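Side-chain contacts in fatty acyl CoA synthetase FADD13 (FATTY-ACYL-CoA SYNTHETASE) (Mycobacterium tuberculosis, PDB 3R44), which belongs to the ANL superfamily of AMP-binding enzymes, in which a large N-terminal part carries a small C-terminal domain: residues Glu399-Asp402 with Leu406-Lys409; Asp414-Gly419 with Val423-Ile428. All blocks are in the same frame, centred on the assembly; numbering follows the deposited sequence.

Contact 1: Glu399-Asp402 with Leu406-Lys409; sequences EIDD and LYIK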
loop_
_atom_site.group_PDB
_atom_site.type_symbol
_atom_site.label_atom_id
_atom_site.label_comp_id
_atom_site.label_asym_id
_atom_site.label_seq_id
_atom_site.Cartn_x
_atom_site.Cartn_y
_atom_site.Cartn_z
ATOM N N GLU A 399 17.446 -8.167 4.656
ATOM C CA GLU A 399 18.774 -8.001 5.243
ATOM C C GLU A 399 18.964 -6.530 5.552
ATOM O O GLU A 399 18.691 -5.707 4.701
ATOM C CB GLU A 399 19.877 -8.448 4.266
ATOM C CG GLU A 399 21.276 -8.402 4.923
ATOM C CD GLU A 399 22.368 -9.155 4.122
ATOM O OE1 GLU A 399 22.047 -9.770 3.075
ATOM O OE2 GLU A 399 23.544 -9.153 4.566
ATOM N N ILE A 400 19.460 -6.206 6.736
ATOM C CA ILE A 400 19.780 -4.848 7.108
ATOM C C ILE A 400 21.299 -4.776 7.116
ATOM O O ILE A 400 21.946 -5.513 7.859
ATOM C CB ILE A 400 19.142 -4.441 8.439
ATOM C CG1 ILE A 400 17.625 -4.659 8.387
ATOM C CG2 ILE A 400 19.478 -2.981 8.800
ATOM C CD1 ILE A 400 16.909 -4.382 9.707
ATOM N N ASP A 401 21.846 -3.883 6.314
ATOM C CA ASP A 401 23.285 -3.726 6.245
ATOM C C ASP A 401 23.842 -3.008 7.458
ATOM O O ASP A 401 23.104 -2.517 8.323
ATOM C CB ASP A 401 23.741 -3.128 4.905
ATOM C CG ASP A 401 23.535 -1.656 4.763
ATOM O OD1 ASP A 401 23.208 -0.930 5.706
ATOM O OD2 ASP A 401 23.698 -1.169 3.614
ATOM N N ASP A 402 25.171 -2.964 7.541
ATOM C CA ASP A 402 25.834 -2.393 8.710
ATOM C C ASP A 402 25.448 -0.919 8.932
ATOM O O ASP A 402 25.585 -0.392 10.049
ATOM C CB ASP A 402 27.375 -2.559 8.593
ATOM C CG ASP A 402 27.833 -4.043 8.649
ATOM O OD1 ASP A 402 27.205 -4.842 9.401
ATOM O OD2 ASP A 402 28.825 -4.400 7.955
ATOM N N LEU A 406 17.764 -1.377 4.843
ATOM C CA LEU A 406 16.979 -2.593 4.601
ATOM C C LEU A 406 16.957 -2.970 3.115
ATOM O O LEU A 406 16.725 -2.113 2.248
ATOM C CB LEU A 406 15.536 -2.363 5.040
ATOM C CG LEU A 406 14.554 -3.510 4.825
ATOM C CD1 LEU A 406 15.086 -4.756 5.547
ATOM C CD2 LEU A 406 13.124 -3.192 5.324
ATOM N N TYR A 407 17.175 -4.259 2.838
ATOM C CA TYR A 407 17.080 -4.827 1.491
ATOM C C TYR A 407 16.080 -5.958 1.598
ATOM O O TYR A 407 16.304 -6.913 2.317
ATOM C CB TYR A 407 18.418 -5.373 0.973
ATOM C CG TYR A 407 19.427 -4.293 0.633
ATOM C CD1 TYR A 407 19.582 -3.864 -0.674
ATOM C CD2 TYR A 407 20.179 -3.673 1.615
ATOM C CE1 TYR A 407 20.471 -2.861 -1.011
ATOM C CE2 TYR A 407 21.088 -2.647 1.293
ATOM C CZ TYR A 407 21.226 -2.262 -0.010
ATOM O OH TYR A 407 22.090 -1.270 -0.341
ATOM N N ILE A 408 14.944 -5.829 0.934
ATOM C CA ILE A 408 13.982 -6.896 0.933
ATOM C C ILE A 408 14.367 -7.995 -0.045
ATOM O O ILE A 408 14.636 -7.770 -1.241
ATOM C CB ILE A 408 12.557 -6.379 0.645
ATOM C CG1 ILE A 408 12.122 -5.344 1.683
ATOM C CG2 ILE A 408 11.531 -7.541 0.560
ATOM C CD1 ILE A 408 11.693 -5.867 2.969
ATOM N N LYS A 409 14.380 -9.210 0.454
ATOM C CA LYS A 409 14.798 -10.351 -0.351
ATOM C C LYS A 409 13.639 -11.129 -0.905
ATOM O O LYS A 409 13.732 -11.646 -2.024
ATOM C CB LYS A 409 15.688 -11.300 0.455
ATOM C CG LYS A 409 16.975 -10.690 0.921
ATOM C CD LYS A 409 17.802 -10.204 -0.253
ATOM C CE LYS A 409 19.098 -9.519 0.172
ATOM N NZ LYS A 409 20.005 -10.469 0.927
#
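I400 lays its CG1 against a branch of L406, with I400 CG1 and L406 CD1 3.8 Å apart. The two residues face each other as an antiparallel non-hydrogen-bonded pair in the beta hairpin of strands 396-400 and 406-410. V365 and Y315 lie against L406 on this buried face. The next pair, E399 and Y407, is hydrogen-bonded both ways: E399 N gives to Y407 O at 2.9 Å, and Y407 N gives to E399 O at 2.8 Å.

The side chains of E399 and Y407 lie on the other face. E399 is extended, with CG trans to the backbone N (chi1 -175°), which carries its carboxylate out beside K409. The lysine bends at chi2 and chi4 to meet it. K409 NZ forms a salt bridge to E399 OE1 at 3.0 Å, arriving nearly in line with the C-O bond.

D401 comes up to the edge of the Y407 ring. D401 OD2 lies near the ring plane, 3.8 Å from Y407 CE2, and the carboxylate is turned 56° from the ring. Its stronger partners are K335, in a salt bridge to OD2, and the backbone N of E403 and Y405, both bonded to OD1. The D401 carboxylate is therefore held at both oxygens and probably stays ionised. K409 is exposed, and water probably weakens its salt bridge to E399.

Contact 2: Asp414-Gly419 with Val423-Ile428; sequences DMIISG and VYPAEI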
loop_
_atom_site.group_PDB
_atom_site.type_symbol
_atom_site.label_atom_id
_atom_site.label_comp_id
_atom_site.label_asym_id
_atom_site.label_seq_id
_atom_site.Cartn_x
_atom_site.Cartn_y
_atom_site.Cartn_z
ATOM N N ASP A 414 5.163 -14.752 -1.951
ATOM C CA ASP A 414 5.905 -15.647 -2.798
ATOM C C ASP A 414 6.473 -16.843 -2.056
ATOM O O ASP A 414 7.018 -17.761 -2.659
ATOM C CB ASP A 414 7.034 -14.856 -3.483
ATOM C CG ASP A 414 6.490 -13.793 -4.475
ATOM O OD1 ASP A 414 5.424 -14.013 -5.113
ATOM O OD2 ASP A 414 7.110 -12.716 -4.589
ATOM N N MET A 415 6.267 -16.884 -0.751
ATOM C CA MET A 415 6.729 -17.991 0.055
ATOM C C MET A 415 6.040 -19.302 -0.381
ATOM O O MET A 415 4.878 -19.300 -0.815
ATOM C CB MET A 415 6.459 -17.727 1.536
ATOM C CG MET A 415 7.062 -18.800 2.426
ATOM S SD MET A 415 6.656 -18.539 4.174
ATOM C CE MET A 415 4.925 -19.068 4.273
ATOM N N ILE A 416 6.778 -20.406 -0.340
ATOM C CA ILE A 416 6.290 -21.716 -0.787
ATOM C C ILE A 416 6.095 -22.590 0.444
ATOM O O ILE A 416 6.952 -22.625 1.304
ATOM C CB ILE A 416 7.269 -22.363 -1.828
ATOM C CG1 ILE A 416 7.487 -21.396 -3.010
ATOM C CG2 ILE A 416 6.711 -23.713 -2.339
ATOM C CD1 ILE A 416 8.715 -21.645 -3.899
ATOM N N ILE A 417 4.959 -23.264 0.564
ATOM C CA ILE A 417 4.799 -24.292 1.590
ATOM C C ILE A 417 4.870 -25.681 0.966
ATOM O O ILE A 417 4.005 -26.054 0.175
ATOM C CB ILE A 417 3.497 -24.116 2.337
ATOM C CG1 ILE A 417 3.490 -22.750 3.014
ATOM C CG2 ILE A 417 3.368 -25.171 3.419
ATOM C CD1 ILE A 417 2.183 -22.494 3.774
ATOM N N SER A 418 5.944 -26.401 1.270
ATOM C CA SER A 418 6.212 -27.683 0.645
ATOM C C SER A 418 6.287 -28.728 1.772
ATOM O O SER A 418 7.097 -28.592 2.673
ATOM C CB SER A 418 7.481 -27.555 -0.218
ATOM O OG SER A 418 7.809 -28.746 -0.882
ATOM N N GLY A 419 5.364 -29.700 1.763
ATOM C CA GLY A 419 5.258 -30.684 2.840
ATOM C C GLY A 419 5.222 -30.053 4.232
ATOM O O GLY A 419 5.859 -30.550 5.178
ATOM N N VAL A 423 9.424 -22.352 2.460
ATOM C CA VAL A 423 10.582 -22.170 1.624
ATOM C C VAL A 423 10.435 -20.827 0.925
ATOM O O VAL A 423 9.415 -20.599 0.231
ATOM C CB VAL A 423 10.625 -23.302 0.546
ATOM C CG1 VAL A 423 11.795 -23.195 -0.293
ATOM C CG2 VAL A 423 10.601 -24.662 1.214
ATOM N N TYR A 424 11.409 -19.932 1.080
ATOM C CA TYR A 424 11.339 -18.682 0.335
ATOM C C TYR A 424 12.223 -18.781 -0.934
ATOM O O TYR A 424 13.374 -19.274 -0.901
ATOM C CB TYR A 424 11.715 -17.419 1.133
ATOM C CG TYR A 424 10.754 -16.947 2.209
ATOM C CD1 TYR A 424 9.800 -15.952 1.953
ATOM C CD2 TYR A 424 10.840 -17.467 3.486
ATOM C CE1 TYR A 424 8.945 -15.483 2.989
ATOM C CE2 TYR A 424 10.003 -17.035 4.516
ATOM C CZ TYR A 424 9.046 -16.035 4.273
ATOM O OH TYR A 424 8.194 -15.580 5.320
ATOM N N PRO A 425 11.689 -18.294 -2.048
ATOM C CA PRO A 425 12.358 -18.421 -3.331
ATOM C C PRO A 425 13.745 -17.806 -3.365
ATOM O O PRO A 425 14.608 -18.372 -4.018
ATOM C CB PRO A 425 11.441 -17.631 -4.259
ATOM C CG PRO A 425 10.129 -17.881 -3.722
ATOM C CD PRO A 425 10.343 -17.733 -2.245
ATOM N N ALA A 426 13.975 -16.688 -2.668
ATOM C CA ALA A 426 15.266 -15.991 -2.717
ATOM C C ALA A 426 16.378 -16.865 -2.181
ATOM O O ALA A 426 17.503 -16.766 -2.627
ATOM C CB ALA A 426 15.244 -14.643 -1.925
ATOM N N GLU A 427 16.039 -17.755 -1.254
ATOM C CA GLU A 427 17.032 -18.644 -0.632
ATOM C C GLU A 427 17.638 -19.556 -1.706
ATOM O O GLU A 427 18.851 -19.786 -1.746
ATOM C CB GLU A 427 16.375 -19.483 0.477
ATOM C CG GLU A 427 15.599 -18.658 1.516
ATOM C CD GLU A 427 15.000 -19.534 2.650
ATOM O OE1 GLU A 427 15.813 -19.987 3.504
ATOM O OE2 GLU A 427 13.746 -19.754 2.687
ATOM N N ILE A 428 16.781 -19.990 -2.619
ATOM C CA ILE A 428 17.165 -20.870 -3.728
ATOM C C ILE A 428 17.757 -20.018 -4.859
ATOM O O ILE A 428 18.852 -20.312 -5.385
ATOM C CB ILE A 428 15.974 -21.711 -4.218
ATOM C CG1 ILE A 428 15.437 -22.588 -3.074
ATOM C CG2 ILE A 428 16.387 -22.539 -5.450
ATOM C CD1 ILE A 428 14.043 -23.236 -3.375
#
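The short hairpin of strands 416-418 and 421-423, with the start of helix 425-432, sets up this contact. I416 and V423 form its antiparallel hydrogen-bonded pair. I416 N gives to V423 O and V423 N to I416 O, each at 2.7 Å. Their side chains share one face, with I416 CB 4.2 Å from V423 CB.

M415 lies across one face of the Y424 ring. Its CG sits almost over the ring centre, 3.8 Å from the centroid and 7° off the normal, a CH-pi contact. The sulfur is set to one side, 31° off the normal, with M415 SD 3.5 Å from Y424 CZ. This is a Met-aromatic contact. With CG trans to the backbone N (chi1 -174°) and chi2 extended, the M415 chain runs over the ring, placing CG above its centre and SD towards CZ and OH.

The hairpin and the Tyr-Pro-Ala-Glu run that follows it probably belong to the start of the C-terminal domain of this ANL enzyme. The Tyr and Glu of that run are joined: E427 turns back so that OE2 accepts Y424 N at 2.8 Å. OE2 also lies at the edge of the Y424 ring. The tyrosine hydroxyl is hydrogen-bonded to G395 O.

P425 packs against the backbone and side chains of 414-416. Its CG lies 3.3 Å from D414 O and 4.0 Å from I416 CD1. V443 of strand 438-448 packs on I416, P425 and I428. The carboxylate of D414 turns to a different partner, a salt bridge from OD1 to R508.

Contact 1 and contact 2 follow in series along the chain, with centres about 19 Å apart. They touch where K409 O meets A426 CB at 3.4 Å. D410, at the end of the contact 1 hairpin, accepts a hydrogen bond from A426 N and packs on Y424 and P425. The short connection from D410 to D414 probably corresponds to the hinge region known in ANL enzymes, between the large part and the C-terminal domain. The two contacts therefore probably flank that hinge, one on each domain. None of the residues lining the histidine pocket, such as H192 and E193, belongs to either contact.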